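Local coordinates for protein adenylosuccinate lyase (Francisella tularensis subsp. tularensis SCHU S4, PDB 4EEI) that probably cleaves adenylosuccinate to AMP and fumarate, and SAICAR to AICAR and fumarate, in purine biosynthesis, at residues 27-40 with 84-96. Numbering follows the deposited sequence.
Sequences ELAILEALEDRMVP and TGKFFHFGVTSSD. With AMP (adenosine monophosphate), chain O; EDO (1,2-ethanediol), chain Y.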
# COMPACT_ATOMS: atom_id res chain seq x y z
N GLU B 27 -14.57 9.63 31.58
CA GLU B 27 -15.86 10.16 32.03
C GLU B 27 -15.72 10.84 33.39
O GLU B 27 -16.34 11.87 33.66
CB GLU B 27 -16.91 9.05 32.16
CG GLU B 27 -17.39 8.43 30.85
CD GLU B 27 -18.49 9.23 30.16
OE1 GLU B 27 -18.73 10.40 30.55
OE2 GLU B 27 -19.13 8.68 29.23
N LEU B 28 -14.90 10.27 34.26
CA LEU B 28 -14.78 10.79 35.62
C LEU B 28 -13.88 12.01 35.66
O LEU B 28 -13.99 12.84 36.55
CB LEU B 28 -14.27 9.71 36.57
CG LEU B 28 -15.24 8.55 36.76
CD1 LEU B 28 -14.65 7.50 37.69
CD2 LEU B 28 -16.56 9.09 37.30
N ALA B 29 -12.98 12.11 34.69
CA ALA B 29 -12.13 13.30 34.58
C ALA B 29 -12.95 14.55 34.26
O ALA B 29 -12.81 15.59 34.92
CB ALA B 29 -11.03 13.09 33.54
N ILE B 30 -13.82 14.45 33.25
CA ILE B 30 -14.67 15.59 32.92
C ILE B 30 -15.72 15.82 34.02
O ILE B 30 -16.05 16.97 34.34
CB ILE B 30 -15.32 15.45 31.51
CG1 ILE B 30 -16.06 16.74 31.13
CG2 ILE B 30 -16.26 14.25 31.45
CD1 ILE B 30 -15.16 17.96 31.11
N LEU B 31 -16.21 14.75 34.62
CA LEU B 31 -17.20 14.89 35.69
C LEU B 31 -16.61 15.64 36.87
O LEU B 31 -17.27 16.50 37.46
CB LEU B 31 -17.74 13.52 36.13
CG LEU B 31 -18.83 13.49 37.20
CD1 LEU B 31 -20.10 14.19 36.74
CD2 LEU B 31 -19.14 12.05 37.62
N GLU B 32 -15.37 15.33 37.21
CA GLU B 32 -14.69 16.00 38.32
C GLU B 32 -14.44 17.47 37.98
O GLU B 32 -14.61 18.35 38.82
CB GLU B 32 -13.36 15.29 38.64
CG GLU B 32 -12.53 15.97 39.73
CD GLU B 32 -11.30 15.18 40.15
OE1 GLU B 32 -11.24 13.96 39.86
OE2 GLU B 32 -10.40 15.78 40.78
N ALA B 33 -14.06 17.73 36.73
CA ALA B 33 -13.90 19.11 36.27
C ALA B 33 -15.20 19.88 36.46
O ALA B 33 -15.20 21.02 36.93
CB ALA B 33 -13.47 19.12 34.80
N LEU B 34 -16.31 19.25 36.10
CA LEU B 34 -17.60 19.91 36.14
C LEU B 34 -18.08 20.16 37.56
O LEU B 34 -19.07 20.85 37.76
CB LEU B 34 -18.63 19.10 35.35
CG LEU B 34 -18.45 19.18 33.83
CD1 LEU B 34 -19.45 18.29 33.10
CD2 LEU B 34 -18.58 20.63 33.36
N GLU B 35 -17.37 19.61 38.54
CA GLU B 35 -17.68 19.88 39.94
C GLU B 35 -17.38 21.34 40.31
O GLU B 35 -17.87 21.85 41.31
CB GLU B 35 -16.91 18.93 40.86
CG GLU B 35 -17.56 17.56 41.01
CD GLU B 35 -16.78 16.64 41.92
OE1 GLU B 35 -15.97 17.14 42.72
OE2 GLU B 35 -16.99 15.41 41.84
N ASP B 36 -16.58 21.99 39.48
CA ASP B 36 -16.33 23.43 39.63
C ASP B 36 -17.52 24.24 39.12
O ASP B 36 -17.56 25.46 39.28
CB ASP B 36 -15.06 23.84 38.88
CG ASP B 36 -13.80 23.50 39.64
OD1 ASP B 36 -13.91 22.87 40.72
OD2 ASP B 36 -12.71 23.85 39.17
N ARG B 37 -18.49 23.56 38.52
CA ARG B 37 -19.72 24.20 38.08
C ARG B 37 -20.94 23.59 38.75
O ARG B 37 -21.23 23.89 39.91
CB ARG B 37 -19.85 24.12 36.56
CG ARG B 37 -18.66 24.70 35.81
CD ARG B 37 -19.12 25.54 34.63
NE ARG B 37 -18.99 24.82 33.37
CZ ARG B 37 -19.96 24.73 32.46
NH1 ARG B 37 -19.76 24.05 31.34
NH2 ARG B 37 -21.13 25.31 32.68
N MET B 38 -21.64 22.73 38.03
CA MET B 38 -23.01 22.36 38.39
C MET B 38 -23.06 21.03 39.14
O MET B 38 -24.08 20.68 39.73
CB MET B 38 -23.90 22.31 37.15
CG MET B 38 -23.68 21.09 36.28
SD MET B 38 -22.25 21.28 35.19
CE MET B 38 -22.83 22.58 34.10
N VAL B 39 -21.96 20.29 39.11
CA VAL B 39 -21.91 18.97 39.74
C VAL B 39 -21.49 19.08 41.21
O VAL B 39 -20.48 19.70 41.53
CB VAL B 39 -20.94 18.03 39.01
CG1 VAL B 39 -21.06 16.62 39.57
CG2 VAL B 39 -21.21 18.04 37.52
N PRO B 40 -22.27 18.47 42.09
CA PRO B 40 -21.97 18.50 43.53
C PRO B 40 -20.58 17.95 43.80
O PRO B 40 -20.20 16.93 43.20
CB PRO B 40 -23.03 17.56 44.12
CG PRO B 40 -24.18 17.66 43.17
CD PRO B 40 -23.55 17.78 41.80
N THR B 84 -27.08 10.40 41.93
CA THR B 84 -25.63 10.28 41.78
C THR B 84 -25.19 10.20 40.32
O THR B 84 -24.17 10.78 39.94
CB THR B 84 -25.11 9.04 42.54
OG1 THR B 84 -25.32 9.23 43.94
CG2 THR B 84 -23.62 8.84 42.28
N GLY B 85 -25.97 9.50 39.50
CA GLY B 85 -25.59 9.33 38.11
C GLY B 85 -26.08 10.45 37.22
O GLY B 85 -25.89 10.40 36.00
N LYS B 86 -26.70 11.46 37.81
CA LYS B 86 -27.34 12.53 37.04
C LYS B 86 -26.43 13.24 36.03
O LYS B 86 -26.83 13.50 34.89
CB LYS B 86 -27.96 13.57 37.97
CG LYS B 86 -28.61 14.71 37.22
CD LYS B 86 -29.55 15.51 38.09
CE LYS B 86 -30.33 16.48 37.23
NZ LYS B 86 -31.31 17.31 37.99
N PHE B 87 -25.21 13.56 36.44
CA PHE B 87 -24.32 14.34 35.59
C PHE B 87 -23.30 13.46 34.88
O PHE B 87 -22.36 13.97 34.27
CB PHE B 87 -23.65 15.46 36.38
CG PHE B 87 -24.60 16.56 36.79
CD1 PHE B 87 -24.99 16.71 38.11
CD2 PHE B 87 -25.12 17.42 35.84
CE1 PHE B 87 -25.86 17.71 38.48
CE2 PHE B 87 -25.99 18.42 36.20
CZ PHE B 87 -26.37 18.57 37.52
N PHE B 88 -23.49 12.15 34.97
CA PHE B 88 -22.61 11.24 34.24
C PHE B 88 -22.82 11.47 32.75
O PHE B 88 -23.96 11.53 32.28
CB PHE B 88 -22.90 9.78 34.62
CG PHE B 88 -21.79 8.84 34.23
CD1 PHE B 88 -20.64 8.75 34.99
CD2 PHE B 88 -21.90 8.05 33.09
CE1 PHE B 88 -19.61 7.88 34.64
CE2 PHE B 88 -20.88 7.17 32.73
CZ PHE B 88 -19.73 7.09 33.51
N HIS B 89 -21.72 11.63 32.03
CA HIS B 89 -21.77 11.87 30.59
C HIS B 89 -22.58 13.13 30.25
O HIS B 89 -23.50 13.09 29.44
CB HIS B 89 -22.33 10.65 29.86
CG HIS B 89 -22.00 10.60 28.40
ND1 HIS B 89 -20.83 10.05 27.92
CD2 HIS B 89 -22.68 11.04 27.32
CE1 HIS B 89 -20.81 10.15 26.60
NE2 HIS B 89 -21.92 10.75 26.21
N PHE B 90 -22.22 14.24 30.87
CA PHE B 90 -22.94 15.48 30.68
C PHE B 90 -22.14 16.39 29.76
O PHE B 90 -20.95 16.59 29.98
CB PHE B 90 -23.17 16.14 32.05
CG PHE B 90 -23.99 17.39 32.00
CD1 PHE B 90 -23.37 18.63 31.91
CD2 PHE B 90 -25.37 17.33 32.08
CE1 PHE B 90 -24.12 19.79 31.89
CE2 PHE B 90 -26.13 18.49 32.05
CZ PHE B 90 -25.50 19.72 31.96
N GLY B 91 -22.78 16.90 28.72
CA GLY B 91 -22.14 17.88 27.84
C GLY B 91 -21.21 17.29 26.78
O GLY B 91 -21.04 17.88 25.71
N VAL B 92 -20.62 16.14 27.07
CA VAL B 92 -19.71 15.50 26.13
C VAL B 92 -20.46 14.83 24.99
O VAL B 92 -21.65 14.52 25.11
CB VAL B 92 -18.84 14.42 26.81
CG1 VAL B 92 -17.79 15.06 27.69
CG2 VAL B 92 -19.72 13.46 27.62
N THR B 93 -19.76 14.61 23.87
CA THR B 93 -20.26 13.73 22.82
C THR B 93 -19.60 12.36 23.05
O THR B 93 -18.57 12.29 23.73
CB THR B 93 -19.92 14.31 21.42
OG1 THR B 93 -20.64 13.60 20.41
CG2 THR B 93 -18.43 14.22 21.15
N SER B 94 -20.20 11.28 22.54
CA SER B 94 -19.61 9.95 22.75
C SER B 94 -18.12 9.90 22.40
O SER B 94 -17.33 9.32 23.13
CB SER B 94 -20.36 8.86 21.96
OG SER B 94 -21.71 8.77 22.35
N SER B 95 -17.72 10.54 21.31
CA SER B 95 -16.33 10.43 20.89
C SER B 95 -15.35 11.28 21.71
O SER B 95 -14.14 11.08 21.61
CB SER B 95 -16.18 10.69 19.38
OG SER B 95 -16.58 9.54 18.65
N ASP B 96 -15.84 12.23 22.50
CA ASP B 96 -14.97 12.89 23.47
C ASP B 96 -14.45 11.80 24.40
O ASP B 96 -13.29 11.80 24.80
CB ASP B 96 -15.73 13.92 24.31
CG ASP B 96 -16.04 15.21 23.56
OD1 ASP B 96 -15.27 15.60 22.66
OD2 ASP B 96 -17.05 15.86 23.91
P AMP O . -18.60 0.03 14.65
O1P AMP O . -18.80 -1.46 14.69
O2P AMP O . -18.81 0.65 13.29
O3P AMP O . -17.36 0.51 15.36
O5' AMP O . -19.81 0.62 15.53
C5' AMP O . -19.83 1.99 15.92
C4' AMP O . -20.76 2.17 17.11
O4' AMP O . -20.79 3.55 17.51
C3' AMP O . -22.18 1.78 16.76
O3' AMP O . -22.70 0.94 17.80
C2' AMP O . -22.96 3.08 16.72
O2' AMP O . -24.28 2.90 17.24
C1' AMP O . -22.14 4.00 17.61
N9 AMP O . -22.26 5.41 17.16
C8 AMP O . -23.18 5.89 16.31
N7 AMP O . -23.02 7.22 16.12
C5 AMP O . -21.98 7.61 16.87
C6 AMP O . -21.27 8.89 17.13
N6 AMP O . -21.67 10.04 16.54
N1 AMP O . -20.23 8.86 17.99
C2 AMP O . -19.83 7.72 18.58
N3 AMP O . -20.42 6.53 18.39
C4 AMP O . -21.48 6.41 17.56
C1 EDO Y . -18.39 26.60 42.00
O1 EDO Y . -18.45 25.24 42.45
C2 EDO Y . -19.63 26.91 41.17
O2 EDO Y . -20.80 26.53 41.90
O HOH W 1 -19.03 12.04 32.73
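The F87 ring meets the turn that follows helix 16-33: M38 CG lies 3.5 Å from F87 CE2, while V39 CG2 packs on F87 CB and P40 CD near CE1. Chi1 of 75° and chi2 of -81° bring the M38 sulfur to oblique Met-aromatic contacts with both F87 and F90, and its methyl CE stops 3.8 Å from F90 CE1. L34 CD1 comes to the edge of the F90 ring, which also stacks edge-to-face with H358 of a second subunit. Earlier in the helix, L31 CD1 packs against F87 CB, and L28 CD2 approaches the F88 edge. E27 CB lies 3.7 Å from F88 CZ.

At the polar edge, H89 ND1 donates to the syn lone pair of E27 OE2 (2.5 Å, 166°), a very short, nearly straight bond lying close to the imidazole plane. V92 CG2 sits over the centre of that ring. One water donates to E27 O and E27 OE1 and accepts from H89 N, bridging helix and loop. This His-carboxylate pair lies beside the active site of the fumarase/aspartase-type lyase fold, the H89 side chain being about 5 Å from the bound succinate, and the same loop leads into S94 and S95 of the AMP pocket.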